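Local coordinates for ribokinase RBSK (Mycobacterium tuberculosis, PDB 3GO6), which probably phosphorylates D-ribose at its O5 hydroxyl, using ATP and a divalent metal ion, probably magnesium, and works as a homodimer, at residues Leu148-Ile153 / Met173-Pro178. Numbering follows the deposited sequence.
With RIB (alpha-D-ribofuranose), chain C.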
loop_
_atom_site.group_PDB
_atom_site.type_symbol
_atom_site.label_atom_id
_atom_site.label_comp_id
_atom_site.label_asym_id
_atom_site.label_seq_id
_atom_site.Cartn_x
_atom_site.Cartn_y
_atom_site.Cartn_z
ATOM N N LEU A 148 -10.504 -23.155 13.373
ATOM C CA LEU A 148 -9.485 -22.147 13.599
ATOM C C LEU A 148 -10.020 -20.781 13.153
ATOM O O LEU A 148 -10.504 -20.621 12.015
ATOM C CB LEU A 148 -8.184 -22.542 12.872
ATOM C CG LEU A 148 -7.042 -21.525 12.842
ATOM C CD1 LEU A 148 -6.555 -21.186 14.252
ATOM C CD2 LEU A 148 -5.895 -22.023 11.964
ATOM N N THR A 149 -9.942 -19.798 14.044
ATOM C CA THR A 149 -10.474 -18.475 13.751
ATOM C C THR A 149 -9.520 -17.378 14.244
ATOM O O THR A 149 -8.623 -17.657 15.042
ATOM C CB THR A 149 -11.923 -18.325 14.323
ATOM O OG1 THR A 149 -12.571 -17.206 13.717
ATOM C CG2 THR A 149 -11.915 -18.158 15.829
ATOM N N GLN A 150 -9.668 -16.164 13.712
ATOM C CA GLN A 150 -8.862 -14.998 14.119
ATOM C C GLN A 150 -9.798 -13.806 14.174
ATOM O O GLN A 150 -11.004 -13.962 13.981
ATOM C CB GLN A 150 -7.675 -14.685 13.167
ATOM C CG GLN A 150 -7.094 -15.905 12.423
ATOM C CD GLN A 150 -8.035 -16.405 11.307
ATOM O OE1 GLN A 150 -8.784 -15.619 10.726
ATOM N NE2 GLN A 150 -7.994 -17.704 11.020
ATOM N N LEU A 151 -9.245 -12.624 14.440
ATOM C CA LEU A 151 -10.068 -11.506 14.866
ATOM C C LEU A 151 -10.127 -10.315 13.906
ATOM O O LEU A 151 -10.491 -9.205 14.327
ATOM C CB LEU A 151 -9.661 -11.070 16.293
ATOM C CG LEU A 151 -9.480 -12.168 17.367
ATOM C CD1 LEU A 151 -9.047 -11.571 18.704
ATOM C CD2 LEU A 151 -10.749 -12.995 17.548
ATOM N N GLU A 152 -9.806 -10.523 12.621
ATOM C CA GLU A 152 -10.032 -9.450 11.630
ATOM C C GLU A 152 -11.500 -9.404 11.182
ATOM O O GLU A 152 -12.000 -8.353 10.755
ATOM C CB GLU A 152 -9.118 -9.590 10.404
ATOM C CG GLU A 152 -7.601 -9.611 10.726
ATOM C CD GLU A 152 -6.739 -9.681 9.447
ATOM O OE1 GLU A 152 -7.292 -9.900 8.327
ATOM O OE2 GLU A 152 -5.513 -9.482 9.554
ATOM N N ILE A 153 -12.173 -10.546 11.269
ATOM C CA ILE A 153 -13.615 -10.626 11.076
ATOM C C ILE A 153 -14.299 -10.169 12.402
ATOM O O ILE A 153 -13.626 -10.060 13.432
ATOM C CB ILE A 153 -14.018 -12.085 10.744
ATOM C CG1 ILE A 153 -13.569 -13.046 11.877
ATOM C CG2 ILE A 153 -13.412 -12.503 9.390
ATOM C CD1 ILE A 153 -14.178 -14.461 11.802
ATOM N N MET A 173 -10.040 -23.230 18.346
ATOM C CA MET A 173 -8.690 -22.678 18.306
ATOM C C MET A 173 -8.742 -21.250 17.770
ATOM O O MET A 173 -9.223 -21.012 16.647
ATOM C CB MET A 173 -7.801 -23.587 17.440
ATOM C CG MET A 173 -6.302 -23.186 17.386
ATOM S SD MET A 173 -5.291 -24.312 16.384
ATOM C CE MET A 173 -5.203 -25.746 17.460
ATOM N N VAL A 174 -8.273 -20.298 18.572
ATOM C CA VAL A 174 -8.364 -18.887 18.241
ATOM C C VAL A 174 -6.974 -18.292 18.141
ATOM O O VAL A 174 -6.159 -18.407 19.066
ATOM C CB VAL A 174 -9.212 -18.092 19.291
ATOM C CG1 VAL A 174 -9.287 -16.589 18.946
ATOM C CG2 VAL A 174 -10.611 -18.693 19.405
ATOM N N ASN A 175 -6.687 -17.688 16.992
ATOM C CA ASN A 175 -5.513 -16.829 16.888
ATOM C C ASN A 175 -5.951 -15.457 17.342
ATOM O O ASN A 175 -6.692 -14.766 16.627
ATOM C CB ASN A 175 -4.980 -16.824 15.448
ATOM C CG ASN A 175 -3.782 -15.928 15.274
ATOM O OD1 ASN A 175 -3.000 -15.691 16.222
ATOM N ND2 ASN A 175 -3.625 -15.413 14.073
ATOM N N ALA A 176 -5.526 -15.064 18.548
ATOM C CA ALA A 176 -5.982 -13.807 19.161
ATOM C C ALA A 176 -5.280 -12.587 18.560
ATOM O O ALA A 176 -4.558 -11.870 19.250
ATOM C CB ALA A 176 -5.770 -13.851 20.702
ATOM N N SER A 177 -5.514 -12.350 17.268
ATOM C CA SER A 177 -4.845 -11.294 16.531
ATOM C C SER A 177 -5.847 -10.756 15.496
ATOM O O SER A 177 -6.514 -11.550 14.834
ATOM C CB SER A 177 -3.604 -11.877 15.842
ATOM O OG SER A 177 -2.855 -10.902 15.140
ATOM N N PRO A 178 -5.988 -9.420 15.378
ATOM C CA PRO A 178 -5.289 -8.381 16.139
ATOM C C PRO A 178 -5.849 -8.267 17.547
ATOM O O PRO A 178 -6.953 -8.752 17.806
ATOM C CB PRO A 178 -5.617 -7.095 15.390
ATOM C CG PRO A 178 -6.448 -7.489 14.207
ATOM C CD PRO A 178 -6.940 -8.851 14.408
HETATM O O5 RIB C . -0.316 -12.485 9.164
HETATM C C5 RIB C . -0.121 -11.772 7.922
HETATM C C4 RIB C . -1.497 -11.446 7.313
HETATM O O4 RIB C . -2.125 -10.440 8.134
HETATM C C3 RIB C . -1.415 -10.819 5.932
HETATM O O3 RIB C . -1.615 -11.753 4.841
HETATM C C2 RIB C . -2.452 -9.712 5.964
HETATM O O2 RIB C . -3.471 -9.906 4.977
HETATM C C1 RIB C . -3.026 -9.655 7.372
HETATM O O1 RIB C . -4.321 -10.266 7.450
#
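T149 sits between M173 and N175 on the neighbouring parallel strand: its N donates to M173 O at 3.0 Å, and its O accepts from N175 N at 2.7 Å. Two residues further on, L151 N donates to S177 O at 3.0 Å, tilted 34° from the carbonyl plane. Between N175 and S177, an inverse gamma turn centred on A176, with S177 N bonded to N175 O, kinks segment 173-178 and brings S177 O round to L151.

L151 fills this bend. CB lies 3.5 Å from S177 O and packs on the P178 ring at CD. CG, held anti to the carbonyl carbon (chi1 -47°), lies 3.9 Å from both N175 O and S177 O. CD1 reaches P178 O and, at 3.8 Å, A176 CA, while CD2 turns to V174 CG1. L186 and L189 of helix 183-192 pack on the same side chain.

E152 passes its CG across P178 CD and runs extended to the sugar, where OE2 accepts a 2.5 Å hydrogen bond from ribose O1. S27 OG and N29 ND2 both bond OE1, so the carboxylate is gripped at both oxygens. P178, after a cis peptide, packs against L47 of the second subunit. The strands are neighbours in the ribokinase-fold central sheet, joined through helix 155-167 as a beta-alpha-beta unit; the loop at the C-terminal end of strand 146-149 supplies E152 to the ribose pocket.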